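Local structure of NAD nucleotidase (3ZTV) at residues H228-N233 / K240-Y245; E356-I361 / F552-P557; V446-E451 / Y524-K529. The protein hydrolyses NAD to adenosine and nicotinamide riboside in the periplasm, combining NAD(P) pyrophosphatase and 5'-nucleotidase activities, with its highest activity on 5'-AMP. All blocks are in the same frame, centred on the assembly; numbering follows the deposited sequence.

Contact 1: residues H228-N233 / K240-Y245; sequences HYLYGN and KLPVIY
Tyr231 and Tyr245 pair in a parallel beta bridge, where strand 230-232 of the calcineurin-like phosphoesterase part meets the end of the short strand 243-244, at Tyr245. Two backbone bonds hold it: Ile244 N gives a nearly straight bond to Leu230 O (2.8 Å, 177°), and Gly232 N donates to Tyr245 O (2.8 Å). A water carries the join on, accepting from Leu230 N and donating to Pro242 O. The chain bends sharply at Tyr245, whose N is buried without a partner.

On one face of the bridge the rings of Tyr231 and Tyr245 run alongside one another, planes at 55°. Tyr245 CB sits over the Tyr231 ring, 4.0 Å from its centroid, and the Tyr231 OH bonds to Ser206 OG. Ile244 CG2 lies over one face of the Tyr229 ring, toward its rim, and Tyr229 CD2 meets Tyr245 CE2 at 3.8 Å. Leu230 CG stands trans to its N (chi1 177°), which carries Leu230 CD2 to Leu241 CB and Val243 CG2, both at 3.7 Å. The short helix 234-238 carries the chain out and back, and the return is tied down by a single parallel bridge backed by a tyrosine cluster.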
loop_
_atom_site.group_PDB
_atom_site.type_symbol
_atom_site.label_atom_id
_atom_site.label_comp_id
_atom_site.label_asym_id
_atom_site.label_seq_id
_atom_site.Cartn_x
_atom_site.Cartn_y
_atom_site.Cartn_z
ATOM N N HIS A 228 0.256 10.364 -22.220
ATOM C CA HIS A 228 0.136 10.926 -23.574
ATOM C C HIS A 228 1.478 11.517 -24.085
ATOM O O HIS A 228 1.494 12.359 -24.996
ATOM C CB HIS A 228 -0.931 12.037 -23.623
ATOM C CG HIS A 228 -2.369 11.591 -23.499
ATOM N ND1 HIS A 228 -2.803 10.451 -22.851
ATOM C CD2 HIS A 228 -3.488 12.217 -23.930
ATOM C CE1 HIS A 228 -4.127 10.398 -22.913
ATOM N NE2 HIS A 228 -4.562 11.452 -23.570
ATOM N N TYR A 229 2.604 11.089 -23.523
ATOM C CA TYR A 229 3.907 11.622 -23.937
ATOM C C TYR A 229 4.397 11.021 -25.242
ATOM O O TYR A 229 4.373 9.790 -25.428
ATOM C CB TYR A 229 4.975 11.338 -22.881
ATOM C CG TYR A 229 4.835 12.071 -21.567
ATOM C CD1 TYR A 229 4.010 13.181 -21.428
ATOM C CD2 TYR A 229 5.553 11.646 -20.454
ATOM C CE1 TYR A 229 3.909 13.846 -20.206
ATOM C CE2 TYR A 229 5.466 12.305 -19.242
ATOM C CZ TYR A 229 4.638 13.394 -19.119
ATOM O OH TYR A 229 4.543 14.040 -17.903
ATOM N N LEU A 230 4.874 11.894 -26.132
ATOM C CA LEU A 230 5.622 11.446 -27.307
ATOM C C LEU A 230 7.046 11.083 -26.869
ATOM O O LEU A 230 7.812 11.950 -26.429
ATOM C CB LEU A 230 5.661 12.535 -28.395
ATOM C CG LEU A 230 6.476 12.212 -29.653
ATOM C CD1 LEU A 230 5.975 10.975 -30.389
ATOM C CD2 LEU A 230 6.516 13.412 -30.603
ATOM N N TYR A 231 7.387 9.800 -26.965
ATOM C CA TYR A 231 8.776 9.360 -26.805
ATOM C C TYR A 231 9.307 9.327 -28.233
ATOM O O TYR A 231 8.751 8.659 -29.099
ATOM C CB TYR A 231 8.855 7.965 -26.164
ATOM C CG TYR A 231 8.617 7.857 -24.658
ATOM C CD1 TYR A 231 7.449 8.345 -24.076
ATOM C CD2 TYR A 231 9.552 7.239 -23.829
ATOM C CE1 TYR A 231 7.212 8.214 -22.719
ATOM C CE2 TYR A 231 9.320 7.096 -22.467
ATOM C CZ TYR A 231 8.156 7.594 -21.922
ATOM O OH TYR A 231 7.942 7.438 -20.566
ATOM N N GLY A 232 10.396 10.050 -28.473
ATOM C CA GLY A 232 10.846 10.269 -29.835
ATOM C C GLY A 232 12.342 10.119 -30.049
ATOM O O GLY A 232 13.028 9.344 -29.367
ATOM N N ASN A 233 12.851 10.876 -31.020
ATOM C CA ASN A 233 14.248 10.795 -31.429
ATOM C C ASN A 233 14.600 12.059 -32.192
ATOM O O ASN A 233 13.779 12.968 -32.321
ATOM C CB ASN A 233 14.472 9.560 -32.298
ATOM C CG ASN A 233 13.560 9.528 -33.520
ATOM O OD1 ASN A 233 13.137 10.571 -34.032
ATOM N ND2 ASN A 233 13.271 8.331 -34.004
ATOM N N LYS A 240 9.985 19.512 -34.795
ATOM C CA LYS A 240 9.406 20.270 -33.691
ATOM C C LYS A 240 8.115 19.637 -33.152
ATOM O O LYS A 240 7.211 20.322 -32.660
ATOM C CB LYS A 240 9.226 21.743 -34.073
ATOM C CG LYS A 240 10.551 22.415 -34.415
ATOM C CD LYS A 240 10.449 23.934 -34.412
ATOM C CE LYS A 240 11.772 24.563 -34.831
ATOM N NZ LYS A 240 11.734 26.052 -34.783
ATOM N N LEU A 241 8.047 18.313 -33.248
ATOM C CA LEU A 241 7.038 17.545 -32.528
ATOM C C LEU A 241 7.338 17.603 -31.025
ATOM O O LEU A 241 8.477 17.846 -30.628
ATOM C CB LEU A 241 7.014 16.104 -33.040
ATOM C CG LEU A 241 6.427 15.961 -34.449
ATOM C CD1 LEU A 241 6.847 14.649 -35.094
ATOM C CD2 LEU A 241 4.905 16.124 -34.450
ATOM N N PRO A 242 6.315 17.389 -30.184
ATOM C CA PRO A 242 6.485 17.582 -28.737
ATOM C C PRO A 242 7.137 16.381 -28.034
ATOM O O PRO A 242 6.551 15.716 -27.158
ATOM C CB PRO A 242 5.053 17.818 -28.253
ATOM C CG PRO A 242 4.218 17.047 -29.212
ATOM C CD PRO A 242 4.902 17.188 -30.553
ATOM N N VAL A 243 8.382 16.121 -28.410
ATOM C CA VAL A 243 9.125 14.991 -27.868
ATOM C C VAL A 243 9.492 15.237 -26.410
ATOM O O VAL A 243 10.122 16.246 -26.081
ATOM C CB VAL A 243 10.395 14.727 -28.684
ATOM C CG1 VAL A 243 11.196 13.600 -28.048
ATOM C CG2 VAL A 243 10.037 14.393 -30.122
ATOM N N ILE A 244 9.100 14.314 -25.536
ATOM C CA ILE A 244 9.347 14.457 -24.106
ATOM C C ILE A 244 10.581 13.666 -23.665
ATOM O O ILE A 244 11.406 14.162 -22.902
ATOM C CB ILE A 244 8.123 14.011 -23.274
ATOM C CG1 ILE A 244 6.865 14.758 -23.723
ATOM C CG2 ILE A 244 8.366 14.234 -21.780
ATOM C CD1 ILE A 244 6.976 16.277 -23.653
ATOM N N TYR A 245 10.694 12.437 -24.157
ATOM C CA TYR A 245 11.776 11.527 -23.805
ATOM C C TYR A 245 12.246 10.802 -25.051
ATOM O O TYR A 245 11.519 10.740 -26.043
ATOM C CB TYR A 245 11.263 10.473 -22.829
ATOM C CG TYR A 245 10.890 10.977 -21.458
ATOM C CD1 TYR A 245 11.818 11.637 -20.665
ATOM C CD2 TYR A 245 9.627 10.740 -20.931
ATOM C CE1 TYR A 245 11.491 12.078 -19.398
ATOM C CE2 TYR A 245 9.287 11.176 -19.657
ATOM C CZ TYR A 245 10.217 11.842 -18.898
ATOM O OH TYR A 245 9.876 12.272 -17.630
HETATM O O HOH W 1 4.220 14.770 -25.907
#

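Contact 2: residues E356-I361 / F552-P557; sequences EIVGVI and FMKKHP
Val358 and Gly359 form a classic beta bulge opposite Val421 in strand 357-362, and the C-terminal end of helix 545-555 packs against this irregularity. Val358 is turned toward the helix and touches two successive residues. Val358 CG1 meets Met553 CB at 3.6 Å, while Val358 CG2 reaches Lys554 CG at 3.5 Å; both helix side chains cross the valine at about a right angle. The valine holds CG1 between its own backbone N and carbonyl carbon (chi1 67°), an unusual setting for valine that puts CG1 against Met553 and CG2 chiefly against Lys554.

Met553 is bent twice, at chi2 and chi3, and this curls its terminal methyl back over the strand. Met553 CE comes to 3.6 Å from Gly359 CA, a close approach to the backbone made possible by the lack of a side chain there. Met553 CE also touches Ile361 CG1 at 4.0 Å. Phe390 of helix 386-396 packs on both Met553 and Ile361, so the sulfur-bearing chain is part of a wider apolar layer.

The polar link comes just after the helix ends. Val360 N donates to Pro557 O at 2.8 Å with an N-H...O angle of 154°, the donor standing above the carbonyl plane by 43°. Before this, His556 N bonds back to Phe552 O at 2.9 Å, and the same oxygen receives a weak bond from His556 ND1, which also lies over a face of the Phe552 ring. Val360 has a further backbone bond with Phe559. Together these features mark a helix that passes through a two-residue turn, His556-Pro557, into the outer strand 558-560, which joins strand 357-362 in parallel in the small mixed sheet of the C-terminal domain.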
loop_
_atom_site.group_PDB
_atom_site.type_symbol
_atom_site.label_atom_id
_atom_site.label_comp_id
_atom_site.label_asym_id
_atom_site.label_seq_id
_atom_site.Cartn_x
_atom_site.Cartn_y
_atom_site.Cartn_z
ATOM N N GLU A 356 -29.510 13.736 -33.388
ATOM C CA GLU A 356 -30.523 13.388 -32.395
ATOM C C GLU A 356 -30.463 14.308 -31.179
ATOM O O GLU A 356 -29.434 14.914 -30.890
ATOM C CB GLU A 356 -30.415 11.913 -31.987
ATOM C CG GLU A 356 -30.765 10.955 -33.118
ATOM C CD GLU A 356 -30.772 9.491 -32.702
ATOM O OE1 GLU A 356 -30.356 9.179 -31.568
ATOM O OE2 GLU A 356 -31.196 8.647 -33.522
ATOM N N ILE A 357 -31.587 14.419 -30.478
ATOM C CA ILE A 357 -31.712 15.349 -29.372
ATOM C C ILE A 357 -31.152 14.753 -28.086
ATOM O O ILE A 357 -31.491 13.623 -27.718
ATOM C CB ILE A 357 -33.189 15.751 -29.176
ATOM C CG1 ILE A 357 -33.708 16.443 -30.440
ATOM C CG2 ILE A 357 -33.348 16.644 -27.960
ATOM C CD1 ILE A 357 -35.222 16.600 -30.479
ATOM N N VAL A 358 -30.280 15.503 -27.420
ATOM C CA VAL A 358 -29.722 15.055 -26.147
ATOM C C VAL A 358 -30.494 15.638 -24.968
ATOM O O VAL A 358 -30.545 15.041 -23.896
ATOM C CB VAL A 358 -28.206 15.369 -26.020
ATOM C CG1 VAL A 358 -27.957 16.864 -25.938
ATOM C CG2 VAL A 358 -27.611 14.664 -24.808
ATOM N N GLY A 359 -31.107 16.799 -25.168
ATOM C CA GLY A 359 -31.931 17.388 -24.129
ATOM C C GLY A 359 -32.713 18.577 -24.641
ATOM O O GLY A 359 -32.498 19.032 -25.763
ATOM N N VAL A 360 -33.617 19.081 -23.808
ATOM C CA VAL A 360 -34.449 20.221 -24.149
ATOM C C VAL A 360 -34.290 21.274 -23.068
ATOM O O VAL A 360 -34.307 20.957 -21.877
ATOM C CB VAL A 360 -35.935 19.817 -24.257
ATOM C CG1 VAL A 360 -36.811 21.036 -24.537
ATOM C CG2 VAL A 360 -36.120 18.771 -25.340
ATOM N N ILE A 361 -34.109 22.519 -23.484
ATOM C CA ILE A 361 -34.043 23.629 -22.543
ATOM C C ILE A 361 -35.330 24.440 -22.605
ATOM O O ILE A 361 -35.787 24.813 -23.684
ATOM C CB ILE A 361 -32.843 24.548 -22.829
ATOM C CG1 ILE A 361 -31.531 23.763 -22.724
ATOM C CG2 ILE A 361 -32.834 25.727 -21.862
ATOM C CD1 ILE A 361 -30.306 24.554 -23.140
ATOM N N PHE A 552 -24.063 16.789 -19.427
ATOM C CA PHE A 552 -24.947 17.628 -18.628
ATOM C C PHE A 552 -26.388 17.537 -19.126
ATOM O O PHE A 552 -27.318 17.386 -18.334
ATOM C CB PHE A 552 -24.449 19.076 -18.618
ATOM C CG PHE A 552 -25.246 19.989 -17.726
ATOM C CD1 PHE A 552 -26.370 20.633 -18.209
ATOM C CD2 PHE A 552 -24.864 20.209 -16.412
ATOM C CE1 PHE A 552 -27.112 21.472 -17.399
ATOM C CE2 PHE A 552 -25.597 21.054 -15.597
ATOM C CZ PHE A 552 -26.723 21.686 -16.095
ATOM N N MET A 553 -26.576 17.617 -20.439
ATOM C CA MET A 553 -27.921 17.510 -20.988
ATOM C C MET A 553 -28.514 16.118 -20.780
ATOM O O MET A 553 -29.718 15.977 -20.588
ATOM C CB MET A 553 -27.948 17.900 -22.470
ATOM C CG MET A 553 -27.572 19.352 -22.752
ATOM S SD MET A 553 -28.586 20.559 -21.866
ATOM C CE MET A 553 -30.247 20.019 -22.267
ATOM N N LYS A 554 -27.680 15.087 -20.822
ATOM C CA LYS A 554 -28.170 13.739 -20.548
ATOM C C LYS A 554 -28.685 13.628 -19.116
ATOM O O LYS A 554 -29.624 12.880 -18.843
ATOM C CB LYS A 554 -27.079 12.695 -20.780
ATOM C CG LYS A 554 -26.739 12.448 -22.242
ATOM C CD LYS A 554 -25.729 11.315 -22.367
ATOM C CE LYS A 554 -25.385 11.022 -23.819
ATOM N NZ LYS A 554 -26.476 10.305 -24.527
ATOM N N LYS A 555 -28.069 14.380 -18.210
ATOM C CA LYS A 555 -28.469 14.375 -16.805
ATOM C C LYS A 555 -29.702 15.246 -16.598
ATOM O O LYS A 555 -30.545 14.956 -15.743
ATOM C CB LYS A 555 -27.322 14.871 -15.922
ATOM C CG LYS A 555 -27.575 14.717 -14.428
ATOM C CD LYS A 555 -26.418 15.262 -13.596
ATOM C CE LYS A 555 -26.340 16.777 -13.688
ATOM N NZ LYS A 555 -25.548 17.407 -12.584
ATOM N N HIS A 556 -29.795 16.315 -17.386
ATOM C CA HIS A 556 -30.924 17.237 -17.331
ATOM C C HIS A 556 -31.629 17.298 -18.678
ATOM O O HIS A 556 -31.573 18.326 -19.355
ATOM C CB HIS A 556 -30.445 18.648 -16.990
ATOM C CG HIS A 556 -29.785 18.767 -15.653
ATOM N ND1 HIS A 556 -28.423 18.913 -15.507
ATOM C CD2 HIS A 556 -30.303 18.787 -14.402
ATOM C CE1 HIS A 556 -28.129 19.015 -14.223
ATOM N NE2 HIS A 556 -29.251 18.934 -13.531
ATOM N N PRO A 557 -32.303 16.204 -19.074
ATOM C CA PRO A 557 -32.913 16.160 -20.410
ATOM C C PRO A 557 -34.074 17.137 -20.560
ATOM O O PRO A 557 -34.489 17.426 -21.682
ATOM C CB PRO A 557 -33.398 14.713 -20.531
ATOM C CG PRO A 557 -33.557 14.246 -19.120
ATOM C CD PRO A 557 -32.482 14.941 -18.340
#

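Contact 3: residues V446-E451 / Y524-K529; sequences VKQVLE and YKTFGK
Val449 and Thr526 mark the closest backbone approach, their CA atoms 5.2 Å apart, where the axes of helix segments 446-451 and 525-529 pass at 8.7 Å with their N-to-C directions 127° apart. The short axis separation brings the beta-branched side chains together at their bases: Val449 CB lies 3.8 Å from Thr526 CB. The second helix is only beginning here, with Tyr524 at its N-cap position, so its first turn makes the contact.

Val449 carries the apolar core of the contact. Val449 CG2 stands over the centre of the Phe527 ring, 3.8 Å from the centroid and 5° off the normal, a CH-pi contact in which every ring carbon is at a similar distance. Val449 CG2 also meets Tyr524 CD2 at 3.7 Å, so it touches both aromatic rings. With CG1 held between N and the carbonyl carbon (chi1 75°), CG2 is left trans to N and points to both rings. The Tyr524 hydroxyl is hydrogen-bonded to Ala465 O.

At the upstream side of Val449, Gln448 CG packs against Thr526 OG1 at 3.3 Å, the two side chains crossing at about a right angle. No hydrogen bond joins the segments, yet their polar ends share a partner: Thr526 OG1 bonds to Asp452 OD2, and Gln448 NE2 to Asp452 OD1. One carboxylate of helix 443-460 thus ties the first turn of helix 525-530 to the long helix.

Val449 and Leu450 also rest on Ile406 of strand 404-408, and Tyr524 touches Asn408, part of the adenosine pocket, with the nucleoside about 7 Å from the tyrosine side chain. Val446 and Leu450 further touch Ile472 and Tyr474 of strand 472-477.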
loop_
_atom_site.group_PDB
_atom_site.type_symbol
_atom_site.label_atom_id
_atom_site.label_comp_id
_atom_site.label_asym_id
_atom_site.label_seq_id
_atom_site.Cartn_x
_atom_site.Cartn_y
_atom_site.Cartn_z
ATOM N N VAL A 446 -7.467 31.240 -5.232
ATOM C CA VAL A 446 -8.724 31.302 -5.970
ATOM C C VAL A 446 -9.158 32.759 -6.082
ATOM O O VAL A 446 -9.532 33.219 -7.160
ATOM C CB VAL A 446 -9.835 30.460 -5.317
ATOM C CG1 VAL A 446 -11.158 30.645 -6.069
ATOM C CG2 VAL A 446 -9.435 28.985 -5.284
ATOM N N LYS A 447 -9.088 33.487 -4.971
ATOM C CA LYS A 447 -9.390 34.915 -4.993
ATOM C C LYS A 447 -8.493 35.630 -6.000
ATOM O O LYS A 447 -8.971 36.421 -6.817
ATOM C CB LYS A 447 -9.217 35.537 -3.604
ATOM C CG LYS A 447 -10.294 35.153 -2.593
ATOM C CD LYS A 447 -10.036 35.814 -1.239
ATOM C CE LYS A 447 -11.175 35.584 -0.260
ATOM N NZ LYS A 447 -10.846 36.059 1.123
ATOM N N GLN A 448 -7.196 35.341 -5.947
ATOM C CA GLN A 448 -6.244 36.012 -6.821
ATOM C C GLN A 448 -6.509 35.760 -8.307
ATOM O O GLN A 448 -6.395 36.668 -9.122
ATOM C CB GLN A 448 -4.802 35.642 -6.466
ATOM C CG GLN A 448 -3.790 36.518 -7.171
ATOM C CD GLN A 448 -3.955 37.990 -6.826
ATOM O OE1 GLN A 448 -3.830 38.385 -5.663
ATOM N NE2 GLN A 448 -4.238 38.808 -7.834
ATOM N N VAL A 449 -6.863 34.532 -8.675
ATOM C CA VAL A 449 -7.104 34.276 -10.092
ATOM C C VAL A 449 -8.345 35.026 -10.595
ATOM O O VAL A 449 -8.358 35.496 -11.732
ATOM C CB VAL A 449 -7.137 32.763 -10.454
ATOM C CG1 VAL A 449 -8.424 32.116 -10.006
ATOM C CG2 VAL A 449 -6.941 32.575 -11.957
ATOM N N LEU A 450 -9.370 35.162 -9.751
ATOM C CA LEU A 450 -10.537 35.978 -10.105
ATOM C C LEU A 450 -10.126 37.433 -10.290
ATOM O O LEU A 450 -10.569 38.099 -11.228
ATOM C CB LEU A 450 -11.637 35.879 -9.045
ATOM C CG LEU A 450 -12.283 34.501 -8.874
ATOM C CD1 LEU A 450 -13.283 34.507 -7.721
ATOM C CD2 LEU A 450 -12.949 34.049 -10.169
ATOM N N GLU A 451 -9.271 37.924 -9.398
ATOM C CA GLU A 451 -8.768 39.291 -9.524
ATOM C C GLU A 451 -7.988 39.458 -10.835
ATOM O O GLU A 451 -8.151 40.452 -11.553
ATOM C CB GLU A 451 -7.899 39.668 -8.319
ATOM C CG GLU A 451 -8.625 39.701 -6.964
ATOM C CD GLU A 451 -9.393 40.999 -6.699
ATOM O OE1 GLU A 451 -9.306 41.944 -7.514
ATOM O OE2 GLU A 451 -10.071 41.068 -5.644
ATOM N N TYR A 524 -4.960 35.048 -16.962
ATOM C CA TYR A 524 -5.135 34.241 -15.761
ATOM C C TYR A 524 -3.767 33.933 -15.139
ATOM O O TYR A 524 -3.334 32.779 -15.072
ATOM C CB TYR A 524 -5.919 32.963 -16.084
ATOM C CG TYR A 524 -7.419 33.179 -16.228
ATOM C CD1 TYR A 524 -7.938 33.995 -17.233
ATOM C CD2 TYR A 524 -8.314 32.561 -15.363
ATOM C CE1 TYR A 524 -9.309 34.186 -17.363
ATOM C CE2 TYR A 524 -9.678 32.746 -15.482
ATOM C CZ TYR A 524 -10.169 33.563 -16.476
ATOM O OH TYR A 524 -11.525 33.739 -16.583
ATOM N N LYS A 525 -3.098 34.985 -14.674
ATOM C CA LYS A 525 -1.721 34.896 -14.189
ATOM C C LYS A 525 -1.510 33.797 -13.155
ATOM O O LYS A 525 -0.541 33.035 -13.236
ATOM C CB LYS A 525 -1.253 36.247 -13.628
ATOM C CG LYS A 525 -1.128 37.340 -14.680
ATOM C CD LYS A 525 -0.621 38.645 -14.081
ATOM C CE LYS A 525 -0.547 39.742 -15.135
ATOM N NZ LYS A 525 -0.299 41.079 -14.532
ATOM N N THR A 526 -2.412 33.709 -12.184
ATOM C CA THR A 526 -2.274 32.732 -11.113
ATOM C C THR A 526 -2.219 31.296 -11.644
ATOM O O THR A 526 -1.389 30.507 -11.195
ATOM C CB THR A 526 -3.376 32.893 -10.035
ATOM O OG1 THR A 526 -3.161 34.113 -9.307
ATOM C CG2 THR A 526 -3.358 31.732 -9.067
ATOM N N PHE A 527 -3.091 30.951 -12.590
ATOM C CA PHE A 527 -3.047 29.615 -13.192
ATOM C C PHE A 527 -1.715 29.395 -13.913
ATOM O O PHE A 527 -1.150 28.302 -13.876
ATOM C CB PHE A 527 -4.195 29.401 -14.186
ATOM C CG PHE A 527 -5.545 29.166 -13.545
ATOM C CD1 PHE A 527 -5.663 28.675 -12.253
ATOM C CD2 PHE A 527 -6.704 29.418 -14.265
ATOM C CE1 PHE A 527 -6.918 28.456 -11.690
ATOM C CE2 PHE A 527 -7.952 29.200 -13.713
ATOM C CZ PHE A 527 -8.062 28.718 -12.424
ATOM N N GLY A 528 -1.230 30.433 -14.586
ATOM C CA GLY A 528 0.047 30.363 -15.276
ATOM C C GLY A 528 1.195 29.997 -14.354
ATOM O O GLY A 528 2.122 29.290 -14.749
ATOM N N LYS A 529 1.133 30.477 -13.117
ATOM C CA LYS A 529 2.177 30.193 -12.137
ATOM C C LYS A 529 2.038 28.806 -11.505
ATOM O O LYS A 529 3.035 28.199 -11.101
ATOM C CB LYS A 529 2.220 31.280 -11.060
ATOM C CG LYS A 529 2.741 32.613 -11.579
ATOM C CD LYS A 529 2.619 33.715 -10.539
ATOM C CE LYS A 529 2.834 35.083 -11.171
ATOM N NZ LYS A 529 2.604 36.198 -10.208
#

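Contact 1 comes first along the chain, in the metal-binding part, with the Tyr229 side chain about 10 Å from a bound zinc ion. Contacts 2 and 3 belong to the C-terminal 5'-nucleotidase domain, where contact 3 is nested inside the long loop closed by contact 2. The centres of contacts 1 and 2 lie about 39 Å apart, on opposite sides of the chain's centre; the centre of contact 3 is about 30 Å from that of contact 1 and about 33 Å from that of contact 2, and none touch. Contact 2 builds on the three-stranded sheet, whereas contact 3 packs beside the five-stranded sheet at the adenosine pocket. The three thus sample a metal-bearing domain and a nucleoside-binding one, the two-domain plan of 5'-nucleotidases.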